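Local coordinates for protein peptidoglycan DD-endopeptidase ShyB (Vibrio cholerae, PDB 2GU1) that cleaves the peptide cross-links of cell-wall peptidoglycan as a zinc-dependent endopeptidase, and may stand in for related enzymes when zinc is scarce, at residues A77-E82 / F87-Q92; Q44-Q49 / V255-P260; I68-M71 / E75-I78. One frame throughout, in Å; residues are numbered along the deposited sequence.

Followed from the N terminus, the chain enters these contacts at 44-49, the loop between helix 29-38 and strand 53-58. Interaction 3 closes the first short loop, turning strand 64-70 back into strand 75-81, and interaction 1 closes the next, between strands 75-81 and 87-93. The two follow in sequence and share Ala77 and Ile78, so three neighbouring strands form one antiparallel meander. Both lie within the much longer loop closed by interaction 2, where 44-49 meets 255-260 of the peptidase M23 region. Tyr89 is hydrogen-bonded to Gln44, and Tyr79 and Tyr69 pack on 44-49, linking the LysM-like sheet to the segment that touches the peptidase.

Interaction 1: A77-E82 / F87-Q92; sequences AIYTRE and FSYDFQ
Ser88 OG donates a hydrogen bond to Glu82 OE2 (2.6 Å), and with it the side chains add a tie beyond the backbone ladder of strands 75-81 and 87-93. The serine hydroxyl stands between its own backbone N and carbonyl carbon (chi1 55°), while the glutamate bends at chi2 to bring its carboxylate back to the serine; OE2 is met on its anti side. The ladder itself consists of two hydrogen-bonded pairs, Ile78 with Asp90 and Thr80 with Ser88, each bonded in both directions. Ile78 N reaches Asp90 O at 2.7 Å, and Ser88 N reaches Thr80 O at 2.6 Å. Asp90, on the face of Ile78, has its OD2 met by Gln92 NE2 from above the carboxylate plane, and the amide so held lies against Ile78 CD1.

The other face is aromatic. Tyr89 turns its edge to the face of Tyr79 in a T-shaped pair, centroids 5.3 Å apart and planes at 70°, with Tyr89 CD1 3.6 Å from Tyr79 CE1. Placing CG of Tyr89 opposite the backbone N (chi1 177°) brings the ring edge across to strand 75-81, where CE1 also touches Ala77 CB at 3.7 Å. Both phenols are tied to the 39-44 region, Tyr79 OH to Asp39 and Tyr89 OH to Gln44. Near the turn, Arg81 CB sits over the face of the Phe87 ring, 3.8 Å from its centroid, a CH-pi contact; the guanidinium leads off to a salt bridge with Asp59. Helix 29-38 packs against Tyr79, Phe87 and Tyr89. This is an antiparallel beta hairpin at the edge of the five-stranded sheet of the LysM-like domain, its aromatic face turned to a helix.

Interaction 2: Q44-Q49 / V255-P260; sequences QLDMIQ and VVRKHP
The imidazole of His259 receives Asp46 OD1 at its edge, in the ring plane, with the oxygen 3.5 Å from His259 CD2. One face of the same ring is covered by CD of the following Pro260. The planes of carboxylate and imidazole are well inclined to each other, so the two groups meet at an angle instead of stacking. CG of His259 lies opposite the backbone N (chi1 -169°), which carries the ring toward the 44-49 loop. Its ND1 faces its own chain, bonded to the backbone N of Tyr261 and of Ala262, so the ring's orientation is set from within the peptidase part.

The second flat group, the guanidinium of Arg257, has Val255 CG1 against one face, off-centre and near its border. It is almost perpendicular to the Asp46 carboxylate, at 88°, and the two side chains run antiparallel past one another. The part of Arg257 nearest the carboxylate is therefore its aliphatic CD, 3.3 Å from Asp46 OD1, whereas Arg257 NE is 3.8 Å from that oxygen, a long salt bridge. The guanidinium passes on to the backbone of the same aspartate, where Arg257 NH2 gives a weak hydrogen bond to Asp46 O (3.2 Å, 132° at the hydrogen). The straight run of the arginine chain as far as NE provides the needed length, since the nearest alpha carbons, those of Asp46 and Arg257, remain 8.6 Å apart.

Asp46 OD1 is also hydrogen-bonded to Tyr265 OH on strand 265-269, beside strand 251-259. In this contact one aspartate of the LysM-like domain serves several neighbours of the M23 peptidase, while Pro260 touches helix 29-38. With a long ion pair and a weak bond, the attraction to Arg257 is probably largely electrostatic, and Tyr265 supplies the more definite polar tie.

Interaction 3: I68-M71 / E75-I78; sequences IYHM and EKAI
Tyr69 and Ala77 form the hydrogen-bonded pair of this antiparallel contact, joined in both directions: Tyr69 N to Ala77 O at 2.8 Å and nearly straight (175°), Ala77 N to Tyr69 O at 2.9 Å. Toward the turn, Met71 N makes a weaker, more bent bond to Glu75 O (3.0 Å, 122°). Two CA-H...O contacts fill in between, from Ile68 CA to Ala77 O and from Lys76 CA to Tyr69 O.

These bonds build the beta hairpin of strands 64-70 and 75-81, the two strands next to each other within the five-stranded antiparallel sheet of the LysM-like domain.

Side-chain packing divides between the two faces of the sheet. On one, the bend of Met71 at chi3 (-92°) swings CE over the neighbouring strand, 3.4 Å from Ala77 CB and 3.1 Å from Ala77 N, while its CG lies over the border of one face of the Tyr69 ring; Tyr69 OH is hydrogen-bonded to Glu52. On the other, the extended Lys76 chain runs alongside Ile68 and His70, its CD 4.0 Å from both Ile68 CG2 and His70 CE1. Ile68 CG2 also sits against a face of the imidazole, whose NE2 is hydrogen-bonded to Glu55 on strand 53-58.

Interaction 1: A77-E82 / F87-Q92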
loop_
_atom_site.group_PDB
_atom_site.type_symbol
_atom_site.label_atom_id
_atom_site.label_comp_id
_atom_site.label_asym_id
_atom_site.label_seq_id
_atom_site.Cartn_x
_atom_site.Cartn_y
_atom_site.Cartn_z
ATOM N N ALA A 77 -1.320 2.506 -14.448
ATOM C CA ALA A 77 0.015 3.092 -14.460
ATOM C C ALA A 77 0.491 2.968 -15.905
ATOM O O ALA A 77 0.464 1.878 -16.473
ATOM C CB ALA A 77 0.943 2.311 -13.532
ATOM N N ILE A 78 0.915 4.079 -16.496
ATOM C CA ILE A 78 1.359 4.087 -17.884
ATOM C C ILE A 78 2.862 4.332 -18.006
ATOM O O ILE A 78 3.371 5.364 -17.562
ATOM C CB ILE A 78 0.601 5.170 -18.654
ATOM C CG1 ILE A 78 -0.902 4.963 -18.458
ATOM C CG2 ILE A 78 0.991 5.140 -20.129
ATOM C CD1 ILE A 78 -1.752 6.139 -18.891
ATOM N N TYR A 79 3.567 3.372 -18.602
ATOM C CA TYR A 79 5.016 3.458 -18.784
ATOM C C TYR A 79 5.300 3.692 -20.270
ATOM O O TYR A 79 5.113 2.795 -21.101
ATOM C CB TYR A 79 5.684 2.164 -18.300
ATOM C CG TYR A 79 5.445 1.865 -16.823
ATOM C CD1 TYR A 79 6.390 2.217 -15.858
ATOM C CD2 TYR A 79 4.248 1.277 -16.389
ATOM C CE1 TYR A 79 6.154 1.990 -14.488
ATOM C CE2 TYR A 79 4.002 1.053 -15.025
ATOM C CZ TYR A 79 4.957 1.409 -14.083
ATOM O OH TYR A 79 4.722 1.175 -12.738
ATOM N N THR A 80 5.762 4.897 -20.596
ATOM C CA THR A 80 6.033 5.262 -21.983
ATOM C C THR A 80 7.509 5.407 -22.334
ATOM O O THR A 80 8.269 6.045 -21.604
ATOM C CB THR A 80 5.318 6.576 -22.336
ATOM O OG1 THR A 80 3.914 6.427 -22.097
ATOM C CG2 THR A 80 5.537 6.933 -23.799
ATOM N N ARG A 81 7.906 4.817 -23.461
ATOM C CA ARG A 81 9.289 4.899 -23.913
ATOM C C ARG A 81 9.570 6.278 -24.506
ATOM O O ARG A 81 8.774 6.804 -25.287
ATOM C CB ARG A 81 9.597 3.814 -24.952
ATOM C CG ARG A 81 11.019 3.907 -25.506
ATOM C CD ARG A 81 11.490 2.617 -26.156
ATOM N NE ARG A 81 10.666 2.210 -27.291
ATOM C CZ ARG A 81 10.519 2.912 -28.409
ATOM N NH1 ARG A 81 11.143 4.074 -28.557
ATOM N NH2 ARG A 81 9.743 2.450 -29.382
ATOM N N GLU A 82 10.704 6.855 -24.118
ATOM C CA GLU A 82 11.115 8.177 -24.586
ATOM C C GLU A 82 12.156 8.049 -25.705
ATOM O O GLU A 82 12.767 6.992 -25.879
ATOM C CB GLU A 82 11.704 8.982 -23.420
ATOM C CG GLU A 82 10.729 9.311 -22.293
ATOM C CD GLU A 82 9.619 10.261 -22.720
ATOM O OE1 GLU A 82 9.749 10.885 -23.794
ATOM O OE2 GLU A 82 8.622 10.394 -21.977
ATOM N N PHE A 87 12.130 5.238 -19.999
ATOM C CA PHE A 87 10.676 5.175 -19.913
ATOM C C PHE A 87 10.189 6.196 -18.902
ATOM O O PHE A 87 10.801 6.369 -17.846
ATOM C CB PHE A 87 10.219 3.779 -19.473
ATOM C CG PHE A 87 10.049 2.808 -20.605
ATOM C CD1 PHE A 87 8.774 2.459 -21.049
ATOM C CD2 PHE A 87 11.155 2.250 -21.232
ATOM C CE1 PHE A 87 8.608 1.563 -22.104
ATOM C CE2 PHE A 87 10.999 1.350 -22.293
ATOM C CZ PHE A 87 9.719 1.010 -22.726
ATOM N N SER A 88 9.101 6.880 -19.237
ATOM C CA SER A 88 8.505 7.865 -18.350
ATOM C C SER A 88 7.215 7.282 -17.768
ATOM O O SER A 88 6.565 6.431 -18.391
ATOM C CB SER A 88 8.207 9.163 -19.106
ATOM O OG SER A 88 7.391 8.925 -20.235
ATOM N N TYR A 89 6.850 7.755 -16.580
ATOM C CA TYR A 89 5.672 7.275 -15.857
ATOM C C TYR A 89 4.521 8.281 -15.758
ATOM O O TYR A 89 4.746 9.465 -15.536
ATOM C CB TYR A 89 6.100 6.891 -14.440
ATOM C CG TYR A 89 4.983 6.429 -13.527
ATOM C CD1 TYR A 89 4.637 5.079 -13.441
ATOM C CD2 TYR A 89 4.285 7.338 -12.734
ATOM C CE1 TYR A 89 3.627 4.647 -12.586
ATOM C CE2 TYR A 89 3.271 6.918 -11.876
ATOM C CZ TYR A 89 2.947 5.573 -11.804
ATOM O OH TYR A 89 1.951 5.156 -10.948
ATOM N N ASP A 90 3.293 7.786 -15.891
ATOM C CA ASP A 90 2.084 8.602 -15.760
ATOM C C ASP A 90 0.997 7.736 -15.124
ATOM O O ASP A 90 0.772 6.604 -15.554
ATOM C CB ASP A 90 1.610 9.116 -17.126
ATOM C CG ASP A 90 0.279 9.863 -17.045
ATOM O OD1 ASP A 90 -0.093 10.313 -15.940
ATOM O OD2 ASP A 90 -0.396 10.015 -18.091
ATOM N N PHE A 91 0.346 8.259 -14.090
ATOM C CA PHE A 91 -0.718 7.530 -13.410
ATOM C C PHE A 91 -2.059 8.196 -13.700
ATOM O O PHE A 91 -2.211 9.412 -13.553
ATOM C CB PHE A 91 -0.477 7.498 -11.893
ATOM C CG PHE A 91 -1.531 6.736 -11.129
ATOM C CD1 PHE A 91 -1.577 5.347 -11.178
ATOM C CD2 PHE A 91 -2.507 7.412 -10.396
ATOM C CE1 PHE A 91 -2.583 4.636 -10.508
ATOM C CE2 PHE A 91 -3.516 6.717 -9.723
ATOM C CZ PHE A 91 -3.553 5.322 -9.781
ATOM N N GLN A 92 -3.034 7.401 -14.121
ATOM C CA GLN A 92 -4.353 7.939 -14.424
ATOM C C GLN A 92 -5.439 7.256 -13.611
ATOM O O GLN A 92 -5.522 6.029 -13.559
ATOM C CB GLN A 92 -4.643 7.805 -15.916
ATOM C CG GLN A 92 -3.933 8.846 -16.770
ATOM C CD GLN A 92 -4.119 8.600 -18.257
ATOM O OE1 GLN A 92 -5.135 8.048 -18.685
ATOM N NE2 GLN A 92 -3.142 9.020 -19.053
#

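Interaction 2: Q44-Q49 / V255-P260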
loop_
_atom_site.group_PDB
_atom_site.type_symbol
_atom_site.label_atom_id
_atom_site.label_comp_id
_atom_site.label_asym_id
_atom_site.label_seq_id
_atom_site.Cartn_x
_atom_site.Cartn_y
_atom_site.Cartn_z
ATOM N N GLN A 44 4.905 0.064 -8.269
ATOM C CA GLN A 44 3.565 -0.429 -8.580
ATOM C C GLN A 44 3.633 -1.860 -9.138
ATOM O O GLN A 44 2.815 -2.715 -8.813
ATOM C CB GLN A 44 2.917 0.459 -9.644
ATOM C CG GLN A 44 2.936 1.955 -9.355
ATOM C CD GLN A 44 1.738 2.409 -8.561
ATOM O OE1 GLN A 44 1.478 1.915 -7.466
ATOM N NE2 GLN A 44 0.994 3.365 -9.112
ATOM N N LEU A 45 4.618 -2.108 -9.985
ATOM C CA LEU A 45 4.755 -3.409 -10.632
ATOM C C LEU A 45 5.100 -4.590 -9.729
ATOM O O LEU A 45 4.852 -5.739 -10.091
ATOM C CB LEU A 45 5.755 -3.288 -11.786
ATOM C CG LEU A 45 5.222 -2.344 -12.880
ATOM C CD1 LEU A 45 6.337 -1.972 -13.849
ATOM C CD2 LEU A 45 4.041 -3.012 -13.614
ATOM N N ASP A 46 5.652 -4.322 -8.550
ATOM C CA ASP A 46 5.992 -5.406 -7.632
ATOM C C ASP A 46 4.741 -6.009 -6.990
ATOM O O ASP A 46 4.767 -7.138 -6.496
ATOM C CB ASP A 46 6.914 -4.904 -6.523
ATOM C CG ASP A 46 8.374 -5.104 -6.841
ATOM O OD1 ASP A 46 9.201 -4.822 -5.960
ATOM O OD2 ASP A 46 8.703 -5.543 -7.961
ATOM N N MET A 47 3.650 -5.259 -6.998
ATOM C CA MET A 47 2.418 -5.736 -6.387
ATOM C C MET A 47 1.373 -6.270 -7.366
ATOM O O MET A 47 0.192 -6.300 -7.030
ATOM C CB MET A 47 1.792 -4.626 -5.536
ATOM C CG MET A 47 1.289 -3.421 -6.326
ATOM S SD MET A 47 0.482 -2.157 -5.293
ATOM C CE MET A 47 1.858 -1.066 -4.924
ATOM N N ILE A 48 1.791 -6.693 -8.564
ATOM C CA ILE A 48 0.830 -7.218 -9.538
ATOM C C ILE A 48 0.127 -8.436 -8.967
ATOM O O ILE A 48 0.763 -9.332 -8.414
ATOM C CB ILE A 48 1.485 -7.624 -10.874
ATOM C CG1 ILE A 48 2.572 -8.674 -10.631
ATOM C CG2 ILE A 48 2.023 -6.400 -11.568
ATOM C CD1 ILE A 48 3.111 -9.311 -11.897
ATOM N N GLN A 49 -1.188 -8.469 -9.126
ATOM C CA GLN A 49 -2.010 -9.553 -8.611
ATOM C C GLN A 49 -2.768 -10.264 -9.731
ATOM O O GLN A 49 -3.089 -9.658 -10.757
ATOM C CB GLN A 49 -3.026 -8.991 -7.612
ATOM C CG GLN A 49 -2.420 -8.286 -6.404
ATOM C CD GLN A 49 -1.763 -9.246 -5.443
ATOM O OE1 GLN A 49 -2.389 -10.206 -4.994
ATOM N NE2 GLN A 49 -0.497 -8.994 -5.113
ATOM N N VAL A 255 5.103 -6.819 2.695
ATOM C CA VAL A 255 6.037 -6.961 1.585
ATOM C C VAL A 255 7.492 -6.967 2.046
ATOM O O VAL A 255 7.895 -6.151 2.872
ATOM C CB VAL A 255 5.867 -5.821 0.564
ATOM C CG1 VAL A 255 6.861 -5.982 -0.573
ATOM C CG2 VAL A 255 4.445 -5.803 0.036
ATOM N N VAL A 256 8.266 -7.894 1.493
ATOM C CA VAL A 256 9.689 -8.042 1.804
ATOM C C VAL A 256 10.357 -8.428 0.493
ATOM O O VAL A 256 10.324 -9.596 0.104
ATOM C CB VAL A 256 9.933 -9.171 2.831
ATOM C CG1 VAL A 256 11.420 -9.315 3.110
ATOM C CG2 VAL A 256 9.187 -8.881 4.106
ATOM N N ARG A 257 10.954 -7.454 -0.191
ATOM C CA ARG A 257 11.590 -7.718 -1.475
ATOM C C ARG A 257 12.992 -7.165 -1.667
ATOM O O ARG A 257 13.447 -6.283 -0.935
ATOM C CB ARG A 257 10.744 -7.156 -2.618
ATOM C CG ARG A 257 9.341 -7.697 -2.713
ATOM C CD ARG A 257 8.798 -7.471 -4.118
ATOM N NE ARG A 257 7.356 -7.685 -4.186
ATOM C CZ ARG A 257 6.744 -8.796 -3.793
ATOM N NH1 ARG A 257 7.450 -9.807 -3.299
ATOM N NH2 ARG A 257 5.424 -8.893 -3.889
ATOM N N LYS A 258 13.658 -7.701 -2.687
ATOM C CA LYS A 258 14.985 -7.260 -3.081
ATOM C C LYS A 258 14.766 -6.734 -4.498
ATOM O O LYS A 258 14.599 -7.507 -5.440
ATOM C CB LYS A 258 15.979 -8.425 -3.110
ATOM C CG LYS A 258 17.442 -7.980 -3.145
ATOM C CD LYS A 258 17.733 -7.057 -4.322
ATOM C CE LYS A 258 18.873 -6.086 -4.014
ATOM N NZ LYS A 258 19.106 -5.110 -5.125
ATOM N N HIS A 259 14.766 -5.415 -4.637
ATOM C CA HIS A 259 14.538 -4.766 -5.918
ATOM C C HIS A 259 15.860 -4.272 -6.506
ATOM O O HIS A 259 16.711 -3.744 -5.792
ATOM C CB HIS A 259 13.561 -3.607 -5.701
ATOM C CG HIS A 259 13.032 -2.998 -6.960
ATOM N ND1 HIS A 259 13.768 -2.128 -7.736
ATOM C CD2 HIS A 259 11.819 -3.099 -7.554
ATOM C CE1 HIS A 259 13.028 -1.714 -8.750
ATOM N NE2 HIS A 259 11.842 -2.288 -8.662
ATOM N N PRO A 260 16.052 -4.446 -7.823
ATOM C CA PRO A 260 17.290 -4.013 -8.483
ATOM C C PRO A 260 17.619 -2.539 -8.260
ATOM O O PRO A 260 18.793 -2.159 -8.182
ATOM C CB PRO A 260 17.023 -4.314 -9.961
ATOM C CG PRO A 260 16.034 -5.448 -9.912
ATOM C CD PRO A 260 15.117 -5.050 -8.791
#

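Interaction 3: I68-M71 / E75-I78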
loop_
_atom_site.group_PDB
_atom_site.type_symbol
_atom_site.label_atom_id
_atom_site.label_comp_id
_atom_site.label_asym_id
_atom_site.label_seq_id
_atom_site.Cartn_x
_atom_site.Cartn_y
_atom_site.Cartn_z
ATOM N N ILE A 68 0.985 -0.576 -20.153
ATOM C CA ILE A 68 -0.100 -0.047 -19.335
ATOM C C ILE A 68 -0.453 -1.124 -18.310
ATOM O O ILE A 68 -0.806 -2.257 -18.672
ATOM C CB ILE A 68 -1.371 0.286 -20.162
ATOM C CG1 ILE A 68 -1.052 1.312 -21.257
ATOM C CG2 ILE A 68 -2.441 0.889 -19.257
ATOM C CD1 ILE A 68 -0.310 0.721 -22.433
ATOM N N TYR A 69 -0.324 -0.773 -17.035
ATOM C CA TYR A 69 -0.642 -1.691 -15.952
ATOM C C TYR A 69 -2.016 -1.303 -15.416
ATOM O O TYR A 69 -2.172 -0.301 -14.713
ATOM C CB TYR A 69 0.445 -1.614 -14.857
ATOM C CG TYR A 69 0.119 -2.289 -13.533
ATOM C CD1 TYR A 69 -0.748 -3.388 -13.463
ATOM C CD2 TYR A 69 0.703 -1.835 -12.346
ATOM C CE1 TYR A 69 -1.028 -4.018 -12.233
ATOM C CE2 TYR A 69 0.440 -2.452 -11.125
ATOM C CZ TYR A 69 -0.426 -3.540 -11.073
ATOM O OH TYR A 69 -0.686 -4.128 -9.860
ATOM N N HIS A 70 -3.023 -2.086 -15.797
ATOM C CA HIS A 70 -4.396 -1.865 -15.357
ATOM C C HIS A 70 -4.592 -2.481 -13.970
ATOM O O HIS A 70 -4.876 -3.676 -13.848
ATOM C CB HIS A 70 -5.378 -2.505 -16.356
ATOM C CG HIS A 70 -5.365 -1.860 -17.710
ATOM N ND1 HIS A 70 -6.024 -0.679 -17.978
ATOM C CD2 HIS A 70 -4.744 -2.215 -18.861
ATOM C CE1 HIS A 70 -5.809 -0.332 -19.236
ATOM N NE2 HIS A 70 -5.034 -1.248 -19.793
ATOM N N MET A 71 -4.413 -1.669 -12.929
ATOM C CA MET A 71 -4.584 -2.136 -11.555
ATOM C C MET A 71 -6.058 -2.423 -11.285
ATOM O O MET A 71 -6.394 -3.307 -10.497
ATOM C CB MET A 71 -4.062 -1.084 -10.574
ATOM C CG MET A 71 -2.551 -0.994 -10.565
ATOM S SD MET A 71 -1.905 0.606 -10.035
ATOM C CE MET A 71 -1.758 1.424 -11.610
ATOM N N GLU A 75 -8.120 2.577 -12.503
ATOM C CA GLU A 75 -6.749 2.978 -12.195
ATOM C C GLU A 75 -5.717 2.246 -13.046
ATOM O O GLU A 75 -5.759 1.021 -13.177
ATOM C CB GLU A 75 -6.454 2.721 -10.713
ATOM C CG GLU A 75 -7.437 3.393 -9.769
ATOM C CD GLU A 75 -7.173 3.090 -8.305
ATOM O OE1 GLU A 75 -7.859 3.685 -7.444
ATOM O OE2 GLU A 75 -6.286 2.260 -8.011
ATOM N N LYS A 76 -4.782 3.002 -13.613
ATOM C CA LYS A 76 -3.737 2.419 -14.437
ATOM C C LYS A 76 -2.439 3.224 -14.407
ATOM O O LYS A 76 -2.460 4.453 -14.344
ATOM C CB LYS A 76 -4.224 2.288 -15.884
ATOM C CG LYS A 76 -4.656 3.603 -16.506
ATOM C CD LYS A 76 -5.238 3.397 -17.898
ATOM C CE LYS A 76 -5.729 4.714 -18.488
ATOM N NZ LYS A 76 -6.379 4.526 -19.821
ATOM N N ALA A 77 -1.320 2.506 -14.448
ATOM C CA ALA A 77 0.015 3.092 -14.460
ATOM C C ALA A 77 0.491 2.968 -15.905
ATOM O O ALA A 77 0.464 1.878 -16.473
ATOM C CB ALA A 77 0.943 2.311 -13.532
ATOM N N ILE A 78 0.915 4.079 -16.496
ATOM C CA ILE A 78 1.359 4.087 -17.884
ATOM C C ILE A 78 2.862 4.332 -18.006
ATOM O O ILE A 78 3.371 5.364 -17.562
ATOM C CB ILE A 78 0.601 5.170 -18.654
ATOM C CG1 ILE A 78 -0.902 4.963 -18.458
ATOM C CG2 ILE A 78 0.991 5.140 -20.129
ATOM C CD1 ILE A 78 -1.752 6.139 -18.891
#